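Side-chain contacts in uncharacterized protein (Staphylococcus aureus subsp. aureus Mu50, PDB 4EBG), which is of unknown function but is a secreted protein of the DUF4467 family, with a cystatin-like fold: residues K18-S21 with T26-T29; Q52-K55 with M60-F63. All coordinates share one frame; numbering follows the deposited sequence.

Contact 1: K18-S21 with T26-T29; sequences KIAS and TIKT. With PO4 (phosphate ion), chain D.
Ala20 and Ile27 meet through single methyl groups. CB of Ala20 lies 3.4 Å from CD1 of Ile27, tighter than usual for two carbons. Ile27 reaches the helix with an extended end. Its CG1 lies anti to the carbonyl carbon (chi1 -68°), and chi2 is extended, which carries CD1 out to Ala20. Both residues are buried. On the Ala20 side the helix also packs against Ala20 of the second subunit, and Ile27 is covered in part by Tyr54.

The second touching point is Ser21 with Thr29. The methyl CG2 of Thr29 sits 3.6 Å from OG of Ser21 and equally near its CB. No hydrogen bond joins the two segments here. Ser21 instead turns its hydroxyl back on its own helix. In the conformer given, one of two, chi1 is 75° and OG stands between the backbone N and the carbonyl carbon. From there it donates to O of Lys18 at 2.7 Å. The donor is tilted 29° from the carbonyl plane. CG2 of Thr29 also comes within 3.9 Å of CA of Lys18, so this methyl packs between Lys18 and Ser21 near the C-terminal end of helix 3-23.

Lys28 points the other way. Its chain is extended up to CE and bends only at chi4. NZ then hydrogen-bonds O3 of a phosphate ion at 2.8 Å and forms a salt bridge with Asp30. Lys32 NZ binds the same phosphate, which probably comes from the crystallisation liquor. The loop after helix 3-23 thus folds back against the end of that helix, in a protein with a cystatin-like fold.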
# COMPACT_ATOMS: atom_id res chain seq x y z
N LYS B 18 3.70 0.77 -5.41
CA LYS B 18 3.39 -0.35 -6.30
C LYS B 18 2.69 -1.46 -5.50
O LYS B 18 1.70 -2.03 -5.95
CB LYS B 18 4.63 -0.92 -6.97
CG LYS B 18 4.34 -2.17 -7.79
CD LYS B 18 5.60 -2.98 -8.04
CE LYS B 18 5.37 -4.47 -7.76
NZ LYS B 18 5.70 -4.90 -6.35
N ILE B 19 3.19 -1.76 -4.31
CA ILE B 19 2.58 -2.81 -3.48
C ILE B 19 1.19 -2.31 -3.03
O ILE B 19 0.19 -3.05 -3.08
CB ILE B 19 3.52 -3.17 -2.29
CG1 ILE B 19 4.83 -3.77 -2.80
CG2 ILE B 19 2.85 -4.17 -1.36
CD1 ILE B 19 5.90 -3.94 -1.75
N ALA B 20 1.14 -1.06 -2.55
CA ALA B 20 -0.13 -0.49 -2.13
C ALA B 20 -1.19 -0.56 -3.21
O ALA B 20 -2.36 -0.80 -2.91
CB ALA B 20 0.09 0.95 -1.59
N SER B 21 -0.81 -0.32 -4.46
CA SER B 21 -1.74 -0.29 -5.57
C SER B 21 -2.41 -1.65 -5.81
O SER B 21 -3.44 -1.69 -6.44
CB SER B 21 -1.03 0.19 -6.85
OG SER B 21 -0.18 -0.83 -7.39
N THR B 26 -6.23 2.92 -6.83
CA THR B 26 -6.15 4.34 -7.21
C THR B 26 -4.80 4.97 -6.89
O THR B 26 -4.54 6.12 -7.28
CB THR B 26 -7.23 5.16 -6.55
OG1 THR B 26 -7.06 5.10 -5.14
CG2 THR B 26 -8.63 4.68 -6.93
N ILE B 27 -3.94 4.25 -6.22
CA ILE B 27 -2.59 4.73 -5.90
C ILE B 27 -1.71 4.80 -7.15
O ILE B 27 -1.64 3.86 -7.92
CB ILE B 27 -1.93 3.88 -4.76
CG1 ILE B 27 -2.69 4.14 -3.45
CG2 ILE B 27 -0.45 4.19 -4.58
CD1 ILE B 27 -2.26 3.28 -2.28
N LYS B 28 -1.08 5.95 -7.32
CA LYS B 28 -0.19 6.22 -8.43
C LYS B 28 1.15 5.56 -8.23
O LYS B 28 1.78 5.71 -7.19
CB LYS B 28 -0.06 7.75 -8.65
CG LYS B 28 0.75 8.22 -9.82
CD LYS B 28 0.61 9.72 -10.03
CE LYS B 28 1.59 10.23 -11.12
NZ LYS B 28 1.14 9.67 -12.44
N THR B 29 1.66 4.90 -9.29
CA THR B 29 2.89 4.09 -9.22
C THR B 29 4.10 4.55 -10.05
O THR B 29 5.11 3.85 -10.11
CB THR B 29 2.57 2.63 -9.52
OG1 THR B 29 2.13 2.55 -10.87
CG2 THR B 29 1.45 2.11 -8.59
P PO4 D . 1.79 11.80 -15.47
O1 PO4 D . 0.84 12.85 -14.88
O2 PO4 D . 2.59 12.55 -16.45
O3 PO4 D . 2.58 11.22 -14.30
O4 PO4 D . 0.87 10.74 -16.14

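Contact 2: Q52-K55 with M60-F63; sequences QLYK and MYYF
Tyr54 and Tyr61 form a T-shaped pair between the loop after strand 46-52 and strand 60-68 of the antiparallel sheet of the cystatin-like fold. The edge of Tyr54 is directed at a face of Tyr61. The ring centroids are 5.1 Å apart and the planes stand at 80°. The closest atoms are CE2 of Tyr54 and CZ of Tyr61, at 3.4 Å.

Leu53 fills the tightly packed part. Its CG is anti to the backbone N (chi1 178°). CB and CD2 both pack on Tyr61, and CD2 also reaches Phe63. CB lies 3.7 Å from CD1 of Tyr61, while CD2 stands over a face of that ring, offset toward the rim. The same CD2 meets the edge of Phe63 at CZ, 4.1 Å away. Leu53 and Phe63 are buried, and helix 3-23 covers them through Asn17 and Gln13.

Gln52 and the selenomethionine Met60, by contrast, are partly exposed and meet chiefly through one methyl. CE of Met60 lies 3.7 Å from CB of Gln52. In the conformer given, one of two, bends at chi2 and chi3 bring CE near the backbone N of Gln52. No hydrogen bond crosses between the two segments. The hydroxyl of Tyr61 is held from the intervening loop by Arg57 NH2. Gln52 NE2 bonds to Arg57 O and also makes a weak bond to O of Tyr54, 3.0 Å long with an N-H...O angle of 132°.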
# COMPACT_ATOMS: atom_id res chain seq x y z
N GLN B 52 1.83 13.33 -5.87
CA GLN B 52 0.47 12.98 -6.30
C GLN B 52 0.21 11.51 -6.00
O GLN B 52 0.48 10.63 -6.78
CB GLN B 52 0.25 13.25 -7.79
CG GLN B 52 -1.22 13.06 -8.20
CD GLN B 52 -1.41 12.97 -9.72
OE1 GLN B 52 -0.50 13.19 -10.53
NE2 GLN B 52 -2.57 12.58 -10.09
N LEU B 53 -0.27 11.21 -4.79
CA LEU B 53 -0.39 9.84 -4.31
C LEU B 53 -1.44 9.07 -5.08
O LEU B 53 -1.31 7.88 -5.24
CB LEU B 53 -0.73 9.87 -2.82
CG LEU B 53 -0.95 8.55 -2.10
CD1 LEU B 53 0.33 7.63 -2.20
CD2 LEU B 53 -1.32 8.83 -0.63
N TYR B 54 -2.49 9.76 -5.49
CA TYR B 54 -3.61 9.13 -6.17
C TYR B 54 -3.71 9.54 -7.61
O TYR B 54 -3.60 10.71 -7.94
CB TYR B 54 -4.88 9.44 -5.43
CG TYR B 54 -4.90 9.00 -4.00
CD1 TYR B 54 -5.09 7.66 -3.67
CD2 TYR B 54 -4.71 9.91 -2.96
CE1 TYR B 54 -5.13 7.26 -2.35
CE2 TYR B 54 -4.74 9.53 -1.64
CZ TYR B 54 -4.93 8.19 -1.35
OH TYR B 54 -4.94 7.82 -0.02
N LYS B 55 -3.96 8.56 -8.48
CA LYS B 55 -4.01 8.84 -9.91
C LYS B 55 -5.17 9.78 -10.25
O LYS B 55 -5.06 10.58 -11.21
CB LYS B 55 -4.09 7.53 -10.71
CG LYS B 55 -2.89 6.63 -10.62
CD LYS B 55 -3.18 5.33 -11.38
CE LYS B 55 -4.40 4.61 -10.83
NZ LYS B 55 -4.69 3.39 -11.64
N MSE B 60 -1.58 17.05 -3.32
CA MSE B 60 -0.24 16.62 -2.89
C MSE B 60 -0.36 16.00 -1.50
O MSE B 60 -0.95 16.59 -0.60
CB MSE B 60 0.77 17.78 -2.78
CG MSE B 60 1.29 18.43 -4.08
SE MSE B 60 2.31 17.25 -5.24
CE MSE B 60 0.82 16.60 -6.34
N TYR B 61 0.31 14.87 -1.32
CA TYR B 61 0.42 14.18 -0.05
C TYR B 61 1.88 14.14 0.33
O TYR B 61 2.73 13.79 -0.50
CB TYR B 61 -0.17 12.78 -0.14
CG TYR B 61 -1.64 12.80 -0.35
CD1 TYR B 61 -2.21 13.04 -1.60
CD2 TYR B 61 -2.48 12.58 0.70
CE1 TYR B 61 -3.57 13.07 -1.81
CE2 TYR B 61 -3.89 12.59 0.50
CZ TYR B 61 -4.39 12.84 -0.76
OH TYR B 61 -5.75 12.85 -0.98
N TYR B 62 2.20 14.46 1.59
CA TYR B 62 3.57 14.60 2.04
C TYR B 62 4.00 13.42 2.91
O TYR B 62 3.19 12.88 3.70
CB TYR B 62 3.73 15.93 2.78
CG TYR B 62 3.76 17.11 1.80
CD1 TYR B 62 2.60 17.68 1.34
CD2 TYR B 62 4.96 17.65 1.37
CE1 TYR B 62 2.63 18.75 0.43
CE2 TYR B 62 5.01 18.69 0.51
CZ TYR B 62 3.83 19.24 0.03
OH TYR B 62 3.91 20.28 -0.90
N PHE B 63 5.26 13.07 2.82
CA PHE B 63 5.89 11.98 3.54
C PHE B 63 7.30 12.37 3.94
O PHE B 63 8.01 13.01 3.15
CB PHE B 63 5.99 10.73 2.67
CG PHE B 63 4.66 10.23 2.21
CD1 PHE B 63 3.83 9.48 3.06
CD2 PHE B 63 4.22 10.52 0.94
CE1 PHE B 63 2.60 9.05 2.64
CE2 PHE B 63 2.99 10.10 0.54
CZ PHE B 63 2.20 9.32 1.36

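From the N terminus, helix 3-23 runs into contact 1, which closes the short turn between 18-21 and 26-29. Contact 2 follows later in the chain and closes the loop between strands 46-52 and 60-68. The two loops are in series; neither encloses the other. They meet side by side, with centres about 11 Å apart. Segment 26-29 runs next to 52-55, and two probable backbone hydrogen bonds join them: Thr26 O to Lys55 N and Lys28 N to Leu53 O, each 2.8 Å. Together the contacts tie the end of helix 3-23, by way of the loop after it, to the loop joining inner strands 46-52 and 60-68, and both touch the second subunit.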